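Side-chain contacts in erythrocyte binding antigen 140 (Plasmodium falciparum, PDB 4GF2), which probably binds a sialic acid-bearing receptor, apparently glycophorin C, on the erythrocyte surface during invasion by the malaria parasite, through two Duffy binding domains held in this fragment: residues K121-S124 with D125-K128; R494-K497 with I498-E502; S523-K526 with K527-D530. The protein carries 3 engineered substitutions. All blocks are in the same frame, centred on the assembly; numbering follows the deposited sequence.

Contact 1 (K121-S124 with D125-K128)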
ATOM      1  N   LYS A 121      52.054   3.239  -5.895  1.00 69.72           N
ATOM      2  CA  LYS A 121      53.232   2.455  -6.228  1.00 74.11           C
ATOM      3  C   LYS A 121      54.223   3.309  -7.010  1.00 72.27           C
ATOM      4  O   LYS A 121      55.430   3.222  -6.802  1.00 73.03           O
ATOM      5  CB  LYS A 121      52.834   1.209  -7.027  1.00 77.74           C
ATOM      6  CG  LYS A 121      53.986   0.268  -7.338  1.00 84.33           C
ATOM      7  CD  LYS A 121      54.598   0.554  -8.699  1.00 84.87           C
ATOM      8  CE  LYS A 121      55.847  -0.280  -8.936  1.00 90.25           C
ATOM      9  NZ  LYS A 121      56.384  -0.088 -10.309  1.00 90.17           N
ATOM     10  N   LYS A 122      53.711   4.145  -7.905  1.00 70.97           N
ATOM     11  CA  LYS A 122      54.576   4.998  -8.709  1.00 72.89           C
ATOM     12  C   LYS A 122      55.230   6.067  -7.844  1.00 72.08           C
ATOM     13  O   LYS A 122      56.396   6.408  -8.042  1.00 75.10           O
ATOM     14  CB  LYS A 122      53.791   5.648  -9.847  1.00 72.32           C
ATOM     15  CG  LYS A 122      53.268   4.662 -10.879  1.00 76.24           C
ATOM     16  CD  LYS A 122      54.346   3.681 -11.330  1.00 84.90           C
ATOM     17  CE  LYS A 122      55.574   4.398 -11.868  1.00 90.46           C
ATOM     18  NZ  LYS A 122      56.613   3.445 -12.348  1.00 97.85           N
ATOM     19  N   PHE A 123      54.482   6.598  -6.884  1.00 68.21           N
ATOM     20  CA  PHE A 123      55.035   7.598  -5.985  1.00 66.06           C
ATOM     21  C   PHE A 123      56.026   6.960  -5.013  1.00 69.91           C
ATOM     22  O   PHE A 123      56.919   7.633  -4.506  1.00 70.24           O
ATOM     23  CB  PHE A 123      53.924   8.352  -5.250  1.00 62.40           C
ATOM     24  CG  PHE A 123      53.524   9.636  -5.924  1.00 59.51           C
ATOM     25  CD1 PHE A 123      52.653   9.630  -7.003  1.00 55.05           C
ATOM     26  CD2 PHE A 123      54.028  10.850  -5.484  1.00 58.55           C
ATOM     27  CE1 PHE A 123      52.289  10.812  -7.628  1.00 51.41           C
ATOM     28  CE2 PHE A 123      53.668  12.037  -6.103  1.00 56.43           C
ATOM     29  CZ  PHE A 123      52.798  12.019  -7.177  1.00 51.60           C
ATOM     30  N   SER A 124      55.876   5.661  -4.767  1.00 73.01           N
ATOM     31  CA  SER A 124      56.895   4.906  -4.039  1.00 78.22           C
ATOM     32  C   SER A 124      58.198   4.927  -4.821  1.00 78.78           C
ATOM     33  O   SER A 124      59.271   5.110  -4.253  1.00 79.57           O
ATOM     34  CB  SER A 124      56.461   3.456  -3.818  1.00 84.24           C
ATOM     35  OG  SER A 124      55.703   3.323  -2.630  1.00 85.98           O
ATOM     36  N   ASP A 125      58.094   4.729  -6.131  1.00 76.43           N
ATOM     37  CA  ASP A 125      59.261   4.750  -7.001  1.00 79.85           C
ATOM     38  C   ASP A 125      59.848   6.156  -7.095  1.00 79.03           C
ATOM     39  O   ASP A 125      61.064   6.338  -7.003  1.00 81.84           O
ATOM     40  CB  ASP A 125      58.893   4.240  -8.397  1.00 80.54           C
ATOM     41  CG  ASP A 125      58.344   2.824  -8.377  1.00 83.52           C
ATOM     42  OD1 ASP A 125      58.648   2.078  -7.420  1.00 85.12           O
ATOM     43  OD2 ASP A 125      57.611   2.458  -9.320  1.00 84.91           O
ATOM     44  N   TYR A 126      58.981   7.150  -7.268  1.00 76.15           N
ATOM     45  CA  TYR A 126      59.420   8.529  -7.436  1.00 75.27           C
ATOM     46  C   TYR A 126      60.258   8.993  -6.247  1.00 75.94           C
ATOM     47  O   TYR A 126      61.323   9.586  -6.420  1.00 78.17           O
ATOM     48  CB  TYR A 126      58.212   9.457  -7.599  1.00 71.71           C
ATOM     49  CG  TYR A 126      57.365   9.199  -8.830  1.00 69.85           C
ATOM     50  CD1 TYR A 126      57.889   8.560  -9.948  1.00 71.11           C
ATOM     51  CD2 TYR A 126      56.036   9.599  -8.869  1.00 68.44           C
ATOM     52  CE1 TYR A 126      57.109   8.327 -11.069  1.00 70.48           C
ATOM     53  CE2 TYR A 126      55.251   9.370  -9.981  1.00 67.43           C
ATOM     54  CZ  TYR A 126      55.789   8.735 -11.078  1.00 68.62           C
ATOM     55  OH  TYR A 126      55.001   8.509 -12.186  1.00 68.69           O
ATOM     56  N   TYR A 127      59.776   8.716  -5.040  1.00 75.62           N
ATOM     57  CA  TYR A 127      60.415   9.214  -3.827  1.00 78.00           C
ATOM     58  C   TYR A 127      61.149   8.128  -3.048  1.00 83.08           C
ATOM     59  O   TYR A 127      61.863   8.421  -2.090  1.00 84.48           O
ATOM     60  CB  TYR A 127      59.369   9.874  -2.928  1.00 74.63           C
ATOM     61  CG  TYR A 127      58.822  11.149  -3.515  1.00 70.52           C
ATOM     62  CD1 TYR A 127      57.862  11.118  -4.518  1.00 65.03           C
ATOM     63  CD2 TYR A 127      59.278  12.384  -3.078  1.00 69.72           C
ATOM     64  CE1 TYR A 127      57.367  12.280  -5.062  1.00 62.74           C
ATOM     65  CE2 TYR A 127      58.788  13.554  -3.616  1.00 66.48           C
ATOM     66  CZ  TYR A 127      57.835  13.497  -4.607  1.00 63.22           C
ATOM     67  OH  TYR A 127      57.353  14.667  -5.143  1.00 61.54           O
ATOM     68  N   LYS A 128      60.978   6.876  -3.462  1.00 86.18           N
ATOM     69  CA  LYS A 128      61.587   5.762  -2.751  1.00 93.20           C
ATOM     70  C   LYS A 128      61.213   5.838  -1.277  1.00 93.77           C
ATOM     71  O   LYS A 128      62.075   5.864  -0.399  1.00 96.16           O
ATOM     72  CB  LYS A 128      63.102   5.774  -2.949  1.00100.96           C
ATOM     73  CG  LYS A 128      63.495   5.626  -4.409  1.00104.51           C
ATOM     74  CD  LYS A 128      64.996   5.627  -4.618  1.00113.16           C
ATOM     75  CE  LYS A 128      65.337   5.588  -6.101  1.00115.76           C
ATOM     76  NZ  LYS A 128      64.697   4.438  -6.808  1.00116.64           N
TER

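Contact 2 (R494-K497 with I498-E502)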
ATOM      1  N   ARG A 494     -42.261 -13.478  10.567  1.00 72.99           N
ATOM      2  CA  ARG A 494     -43.469 -14.192  10.945  1.00 75.15           C
ATOM      3  C   ARG A 494     -44.141 -13.452  12.093  1.00 79.98           C
ATOM      4  O   ARG A 494     -45.341 -13.187  12.051  1.00 84.50           O
ATOM      5  CB  ARG A 494     -43.151 -15.630  11.353  1.00 74.80           C
ATOM      6  CG  ARG A 494     -44.381 -16.432  11.737  1.00 80.04           C
ATOM      7  CD  ARG A 494     -44.029 -17.861  12.106  1.00 84.66           C
ATOM      8  NE  ARG A 494     -45.132 -18.530  12.794  1.00 91.60           N
ATOM      9  CZ  ARG A 494     -46.128 -19.173  12.189  1.00 94.49           C
ATOM     10  NH1 ARG A 494     -46.183 -19.248  10.864  1.00 95.13           N
ATOM     11  NH2 ARG A 494     -47.077 -19.744  12.915  1.00 96.47           N
ATOM     12  N   LYS A 495     -43.359 -13.116  13.117  1.00 79.86           N
ATOM     13  CA  LYS A 495     -43.863 -12.320  14.229  1.00 82.73           C
ATOM     14  C   LYS A 495     -44.542 -11.066  13.698  1.00 81.09           C
ATOM     15  O   LYS A 495     -45.650 -10.723  14.109  1.00 82.42           O
ATOM     16  CB  LYS A 495     -42.729 -11.921  15.178  1.00 85.91           C
ATOM     17  CG  LYS A 495     -42.474 -12.906  16.308  1.00 91.26           C
ATOM     18  CD  LYS A 495     -41.957 -12.191  17.556  1.00 97.48           C
ATOM     19  CE  LYS A 495     -40.688 -11.395  17.279  1.00 97.91           C
ATOM     20  NZ  LYS A 495     -39.541 -12.264  16.898  1.00 96.16           N
ATOM     21  N   GLU A 496     -43.863 -10.386  12.781  1.00 79.51           N
ATOM     22  CA  GLU A 496     -44.382  -9.161  12.193  1.00 82.92           C
ATOM     23  C   GLU A 496     -45.744  -9.399  11.552  1.00 81.65           C
ATOM     24  O   GLU A 496     -46.686  -8.639  11.777  1.00 84.44           O
ATOM     25  CB  GLU A 496     -43.400  -8.626  11.151  1.00 85.21           C
ATOM     26  CG  GLU A 496     -43.818  -7.319  10.507  1.00 92.49           C
ATOM     27  CD  GLU A 496     -42.782  -6.801   9.526  1.00 95.42           C
ATOM     28  OE1 GLU A 496     -41.715  -7.439   9.390  1.00 93.02           O
ATOM     29  OE2 GLU A 496     -43.034  -5.753   8.892  1.00100.49           O
ATOM     30  N   LYS A 497     -45.845 -10.461  10.760  1.00 78.19           N
ATOM     31  CA  LYS A 497     -47.078 -10.763  10.041  1.00 79.41           C
ATOM     32  C   LYS A 497     -48.211 -11.179  10.976  1.00 82.48           C
ATOM     33  O   LYS A 497     -49.379 -10.916  10.693  1.00 89.69           O
ATOM     34  CB  LYS A 497     -46.825 -11.839   8.986  1.00 77.01           C
ATOM     35  CG  LYS A 497     -46.276 -11.280   7.685  1.00 76.73           C
ATOM     36  CD  LYS A 497     -45.615 -12.350   6.836  1.00 77.95           C
ATOM     37  CE  LYS A 497     -45.399 -11.865   5.411  1.00 77.84           C
ATOM     38  NZ  LYS A 497     -44.677 -10.567   5.346  1.00 77.52           N
ATOM     39  N   ILE A 498     -47.869 -11.827  12.085  1.00 81.67           N
ATOM     40  CA  ILE A 498     -48.860 -12.147  13.106  1.00 84.13           C
ATOM     41  C   ILE A 498     -49.406 -10.860  13.714  1.00 87.03           C
ATOM     42  O   ILE A 498     -50.618 -10.684  13.834  1.00 90.76           O
ATOM     43  CB  ILE A 498     -48.271 -13.022  14.228  1.00 84.99           C
ATOM     44  CG1 ILE A 498     -48.064 -14.453  13.730  1.00 82.90           C
ATOM     45  CG2 ILE A 498     -49.193 -13.025  15.443  1.00 90.76           C
ATOM     46  CD1 ILE A 498     -47.534 -15.403  14.785  1.00 83.76           C
ATOM     47  N   TYR A 499     -48.505  -9.962  14.100  1.00 87.85           N
ATOM     48  CA  TYR A 499     -48.904  -8.678  14.659  1.00 92.98           C
ATOM     49  C   TYR A 499     -49.729  -7.890  13.644  1.00 92.55           C
ATOM     50  O   TYR A 499     -50.653  -7.166  14.015  1.00 97.28           O
ATOM     51  CB  TYR A 499     -47.678  -7.866  15.088  1.00 96.04           C
ATOM     52  CG  TYR A 499     -46.850  -8.513  16.182  1.00 97.86           C
ATOM     53  CD1 TYR A 499     -47.311  -9.630  16.868  1.00 99.92           C
ATOM     54  CD2 TYR A 499     -45.605  -8.000  16.530  1.00 97.26           C
ATOM     55  CE1 TYR A 499     -46.556 -10.219  17.866  1.00100.83           C
ATOM     56  CE2 TYR A 499     -44.843  -8.583  17.527  1.00 98.08           C
ATOM     57  CZ  TYR A 499     -45.324  -9.692  18.192  1.00100.44           C
ATOM     58  OH  TYR A 499     -44.571 -10.278  19.182  1.00102.66           O
ATOM     59  N   SER A 500     -49.396  -8.035  12.365  1.00 88.79           N
ATOM     60  CA  SER A 500     -50.143  -7.359  11.310  1.00 91.52           C
ATOM     61  C   SER A 500     -51.592  -7.829  11.321  1.00 93.50           C
ATOM     62  O   SER A 500     -52.513  -7.036  11.117  1.00 96.45           O
ATOM     63  CB  SER A 500     -49.517  -7.627   9.944  1.00 92.79           C
ATOM     64  OG  SER A 500     -48.167  -7.197   9.907  1.00 94.49           O
ATOM     65  N   PHE A 501     -51.789  -9.120  11.565  1.00 93.75           N
ATOM     66  CA  PHE A 501     -53.131  -9.687  11.625  1.00 98.17           C
ATOM     67  C   PHE A 501     -53.910  -9.135  12.811  1.00105.56           C
ATOM     68  O   PHE A 501     -55.099  -8.843  12.695  1.00109.60           O
ATOM     69  CB  PHE A 501     -53.077 -11.214  11.710  1.00 95.30           C
ATOM     70  CG  PHE A 501     -52.934 -11.895  10.378  1.00 91.46           C
ATOM     71  CD1 PHE A 501     -53.960 -11.841   9.448  1.00 92.50           C
ATOM     72  CD2 PHE A 501     -51.783 -12.598  10.061  1.00 88.12           C
ATOM     73  CE1 PHE A 501     -53.834 -12.469   8.222  1.00 90.55           C
ATOM     74  CE2 PHE A 501     -51.654 -13.230   8.839  1.00 86.40           C
ATOM     75  CZ  PHE A 501     -52.680 -13.164   7.917  1.00 87.73           C
ATOM     76  N   GLU A 502     -53.240  -8.998  13.951  1.00107.61           N
ATOM     77  CA  GLU A 502     -53.886  -8.500  15.163  1.00115.13           C
ATOM     78  C   GLU A 502     -54.400  -7.076  14.979  1.00114.79           C
ATOM     79  O   GLU A 502     -55.602  -6.834  15.057  1.00117.00           O
ATOM     80  CB  GLU A 502     -52.927  -8.570  16.355  1.00122.58           C
ATOM     81  CG  GLU A 502     -52.700  -9.984  16.872  1.00129.77           C
ATOM     82  CD  GLU A 502     -51.673 -10.054  17.985  1.00137.28           C
ATOM     83  OE1 GLU A 502     -50.528  -9.604  17.773  1.00137.86           O
ATOM     84  OE2 GLU A 502     -52.013 -10.563  19.074  1.00142.31           O
TER

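Contact 3 (S523-K526 with K527-D530)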
ATOM      1  N   SER A 523     -54.425 -14.148   1.676  1.00 90.84           N
ATOM      2  CA  SER A 523     -53.867 -14.642   0.425  1.00 90.60           C
ATOM      3  C   SER A 523     -52.374 -14.346   0.349  1.00 89.77           C
ATOM      4  O   SER A 523     -51.574 -15.224   0.025  1.00 87.20           O
ATOM      5  CB  SER A 523     -54.583 -14.003  -0.765  1.00 91.84           C
ATOM      6  OG  SER A 523     -53.977 -14.382  -1.988  1.00 90.08           O
ATOM      7  N   GLU A 524     -52.008 -13.105   0.650  1.00 93.06           N
ATOM      8  CA  GLU A 524     -50.616 -12.682   0.588  1.00 93.23           C
ATOM      9  C   GLU A 524     -49.756 -13.491   1.548  1.00 84.25           C
ATOM     10  O   GLU A 524     -48.600 -13.792   1.251  1.00 78.99           O
ATOM     11  CB  GLU A 524     -50.495 -11.190   0.906  1.00103.93           C
ATOM     12  CG  GLU A 524     -51.163 -10.285  -0.119  1.00115.33           C
ATOM     13  CD  GLU A 524     -51.109  -8.819   0.270  1.00123.69           C
ATOM     14  OE1 GLU A 524     -50.142  -8.419   0.951  1.00124.29           O
ATOM     15  OE2 GLU A 524     -52.038  -8.069  -0.104  1.00129.25           O
ATOM     16  N   TYR A 525     -50.319 -13.848   2.699  1.00 83.15           N
ATOM     17  CA  TYR A 525     -49.578 -14.625   3.685  1.00 79.81           C
ATOM     18  C   TYR A 525     -49.336 -16.045   3.190  1.00 81.73           C
ATOM     19  O   TYR A 525     -48.256 -16.601   3.388  1.00 79.66           O
ATOM     20  CB  TYR A 525     -50.314 -14.668   5.021  1.00 78.12           C
ATOM     21  CG  TYR A 525     -49.538 -15.390   6.100  1.00 75.43           C
ATOM     22  CD1 TYR A 525     -48.573 -14.728   6.845  1.00 74.69           C
ATOM     23  CD2 TYR A 525     -49.761 -16.733   6.366  1.00 77.07           C
ATOM     24  CE1 TYR A 525     -47.855 -15.381   7.828  1.00 75.27           C
ATOM     25  CE2 TYR A 525     -49.048 -17.396   7.349  1.00 77.65           C
ATOM     26  CZ  TYR A 525     -48.095 -16.714   8.077  1.00 76.15           C
ATOM     27  OH  TYR A 525     -47.378 -17.363   9.058  1.00 75.22           O
ATOM     28  N   LYS A 526     -50.348 -16.627   2.551  1.00 86.78           N
ATOM     29  CA  LYS A 526     -50.238 -17.975   2.006  1.00 89.07           C
ATOM     30  C   LYS A 526     -49.072 -18.058   1.028  1.00 83.55           C
ATOM     31  O   LYS A 526     -48.269 -18.989   1.082  1.00 80.62           O
ATOM     32  CB  LYS A 526     -51.541 -18.378   1.309  1.00 97.01           C
ATOM     33  CG  LYS A 526     -52.723 -18.528   2.253  1.00103.05           C
ATOM     34  CD  LYS A 526     -54.039 -18.712   1.504  1.00106.37           C
ATOM     35  CE  LYS A 526     -55.217 -18.829   2.464  1.00107.77           C
ATOM     36  NZ  LYS A 526     -56.515 -18.970   1.749  1.00109.13           N
ATOM     37  N   LYS A 527     -48.986 -17.077   0.134  1.00 82.08           N
ATOM     38  CA  LYS A 527     -47.895 -17.016  -0.829  1.00 78.06           C
ATOM     39  C   LYS A 527     -46.560 -16.962  -0.102  1.00 72.45           C
ATOM     40  O   LYS A 527     -45.617 -17.669  -0.456  1.00 70.79           O
ATOM     41  CB  LYS A 527     -48.039 -15.786  -1.724  1.00 80.48           C
ATOM     42  CG  LYS A 527     -49.246 -15.817  -2.644  1.00 87.37           C
ATOM     43  CD  LYS A 527     -49.079 -16.850  -3.747  1.00 92.50           C
ATOM     44  CE  LYS A 527     -50.276 -16.864  -4.684  1.00100.12           C
ATOM     45  NZ  LYS A 527     -50.460 -15.566  -5.392  1.00103.60           N
ATOM     46  N   TRP A 528     -46.487 -16.118   0.922  1.00 69.89           N
ATOM     47  CA  TRP A 528     -45.244 -15.924   1.658  1.00 65.91           C
ATOM     48  C   TRP A 528     -44.813 -17.209   2.351  1.00 66.13           C
ATOM     49  O   TRP A 528     -43.686 -17.669   2.174  1.00 66.53           O
ATOM     50  CB  TRP A 528     -45.388 -14.799   2.689  1.00 65.22           C
ATOM     51  CG  TRP A 528     -44.115 -14.530   3.442  1.00 63.06           C
ATOM     52  CD1 TRP A 528     -43.021 -13.851   2.986  1.00 61.45           C
ATOM     53  CD2 TRP A 528     -43.803 -14.937   4.782  1.00 64.20           C
ATOM     54  NE1 TRP A 528     -42.050 -13.814   3.956  1.00 61.09           N
ATOM     55  CE2 TRP A 528     -42.503 -14.471   5.067  1.00 63.37           C
ATOM     56  CE3 TRP A 528     -44.495 -15.651   5.765  1.00 66.45           C
ATOM     57  CZ2 TRP A 528     -41.883 -14.694   6.296  1.00 64.46           C
ATOM     58  CZ3 TRP A 528     -43.876 -15.871   6.985  1.00 67.29           C
ATOM     59  CH2 TRP A 528     -42.584 -15.395   7.239  1.00 66.19           C
ATOM     60  N   ILE A 529     -45.717 -17.790   3.129  1.00 66.64           N
ATOM     61  CA  ILE A 529     -45.383 -18.946   3.952  1.00 65.55           C
ATOM     62  C   ILE A 529     -44.997 -20.157   3.107  1.00 66.98           C
ATOM     63  O   ILE A 529     -44.145 -20.953   3.506  1.00 67.97           O
ATOM     64  CB  ILE A 529     -46.551 -19.322   4.887  1.00 66.64           C
ATOM     65  CG1 ILE A 529     -46.060 -20.241   6.009  1.00 66.48           C
ATOM     66  CG2 ILE A 529     -47.686 -19.974   4.101  1.00 68.58           C
ATOM     67  CD1 ILE A 529     -45.042 -19.594   6.928  1.00 64.60           C
ATOM     68  N   ASP A 530     -45.618 -20.298   1.941  1.00 69.64           N
ATOM     69  CA  ASP A 530     -45.285 -21.397   1.043  1.00 73.13           C
ATOM     70  C   ASP A 530     -43.889 -21.187   0.464  1.00 70.91           C
ATOM     71  O   ASP A 530     -43.119 -22.135   0.316  1.00 72.80           O
ATOM     72  CB  ASP A 530     -46.317 -21.520  -0.081  1.00 81.15           C
ATOM     73  CG  ASP A 530     -47.671 -21.997   0.419  1.00 89.06           C
ATOM     74  OD1 ASP A 530     -47.741 -22.531   1.547  1.00 90.22           O
ATOM     75  OD2 ASP A 530     -48.668 -21.844  -0.320  1.00 94.40           O
TER

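Contact 1 (K121-S124 with D125-K128)
Asp125 draws two lysines of the preceding turn onto one carboxylate oxygen. The NZ atom of Lys121 lies 3.0 Å from Asp125 OD2 and meets its syn lone pair, on the side of the other oxygen. Although the CB of Lys121 points away from 125-128, its CG stands anti to the backbone N (chi1 -176°) and a bend at chi2 swings the chain back. Lys122 joins more weakly, its twice-bent chain placing NZ 3.3 Å from the same Asp125 OD2. Two ammonium groups around one oxygen would be expected to stabilise the charged carboxylate.

Tyr126 makes two uses of the Lys122 carbonyl. Its backbone N bonds to Lys122 O at 2.8 Å, while its ring folds back over that oxygen, which sits 3.0 Å above the ring plane and is displaced toward the rim. The CD2/CE2 edge of the ring turns to Phe123: Tyr126 CD2 stands 3.8 Å above the centre of the Phe123 ring, and the planes meet at 68°, a T-shaped pair with tyrosine as the edge. Its hydroxyl bonds to Leu53 O, which fixes the outer end of the ring.

Tyr127 takes a different position against the same phenylalanine. The two rings run side by side, nearly parallel at 6° but rim to rim, with Tyr127 CE1 3.7 Å from Phe123 CD2. Phe123 O accepts from Tyr127 N and also lies in the plane of the tyrosine ring, at its edge, 3.6 Å from Tyr127 CD1.

Lys128 leaves helical geometry with positive phi, closing helix 110-127. Met56 touches both tyrosines, Phe59 meets Tyr126 and Phe123, and Ile138 touches Tyr127: an aromatic cluster at a helix C-terminus, joining helices 56-78, 110-127 and 132-155 of the first Duffy binding domain.

Contact 2 (R494-K497 with I498-E502)
Ser500 grips the carbonyl of Glu496 twice, the oxygen accepting from both its N and its OG. Its backbone N reaches Glu496 O at 2.8 Å in the usual helical manner. Its hydroxyl donates to Glu496 O as well, also at 2.8 Å from OG, but arrives from above the carbonyl plane, 42° out of it. With OG set beside the backbone N (chi1 -58°), the hydroxyl is folded back toward the preceding turn, where that oxygen can accept it. The remaining backbone bonds, from Ile498 N to Arg494 O, Tyr499 N to Lys495 O and Phe501 N to Lys497 O, show that the helix runs through both segments unbroken; the second is the straightest, with an N-H...O angle of 170°.

Two aromatic rings meet carbonyl oxygens. The face of Tyr499 covers Lys495 O, which lies 3.2 Å above the ring plane and off-centre toward the rim. Phe501 approaches Lys497 O obliquely, its CD2 coming to 3.0 Å from that oxygen.

Contacts between side chains are looser. Lys495 and Tyr499 run alongside each other in the same direction, with Lys495 CD 3.6 Å from Tyr499 OH; the lysine then bends away, its NZ forming a salt bridge with Glu573. Ile498 lays CG1 3.4 Å from Arg494 O, and its CD1 reaches the arginine's NE at 4.4 Å, oblique to the guanidinium.

Beyond the turn, Lys497 makes a cation-pi contact with Trp528, and the ring of Phe501 meets that of Tyr591. Helix 478-508 is largely exposed here and packs one flank on helix 518-548 in the second Duffy binding domain. The bonding pattern is that of an alpha-helix with an added serine side-chain-to-backbone bond one turn back.

Contact 3 (S523-K526 with K527-D530)
Ser523 meets Lys527 through its carbonyl: Ser523 O accepts from Lys527 N at 3.2 Å, and the CG of the lysine also lies against this oxygen before its chain bends away. Glu524 does the same for the next residue, with its O 3.2 Å from Trp528 N.

Tyr525 carries the side-chain contact. A chi1 near 180° in both Tyr525 (-176°) and Trp528 (-178°) sends the rings off on the carbonyl side, and the two aromatic groups leave successive turns to cross at an angle. Tyr525 CE1 comes to 4.0 Å from Trp528 CE3, yet the planes lie at 44°, so the pair is neither a stack nor a T-shape. The other flank of the phenol leans on Ile529: Tyr525 CE2 is 4.0 Å from Ile529 CB, and Tyr525 OH lies 3.9 Å from Ile529 CD1 at the end of the longer branch. In the backbone, Ile529 N bonds to Tyr525 O at 2.8 Å and nearly straight.

Lys526 offers its carbonyl to several groups. Asp530 N bonds to Lys526 O at 3.1 Å, and the methyl CG2 of Ile529 presses on the same atom at 3.2 Å. The carboxylate of Asp530 turns back to this oxygen too, but both are acceptors, so that approach adds no bond.

Phe490 of helix 478-508 and Phe584 of a loop touch Ile529, while Pro588 of a loop touches Tyr525. Tyr525, Trp528 and Ile529 are the largely apolar face of helix 518-548, packed partly against helix 478-508 and partly against loop residues, consistent with an amphipathic helix in the second Duffy binding domain.

Overall arrangement
Contact 1 stands apart from the others: it lies in the first Duffy binding domain, with its centre 109 Å from those of contacts 2 and 3 and on the opposite side of the chain's centre. Nearest atoms on either comparison are about 96 Å apart, so they do not touch. Contacts 2 and 3 belong together, centres 13 Å apart, on successive helices 478-508 and 518-548. Lys497 bridges them, its CE 3.5 Å from Trp528 CD2 and its CD 3.8 Å from Tyr525 CD1, while Arg494 NH1 comes to 2.9 Å from Tyr525 OH. One such turn on each helix thus contributes to a shared interface.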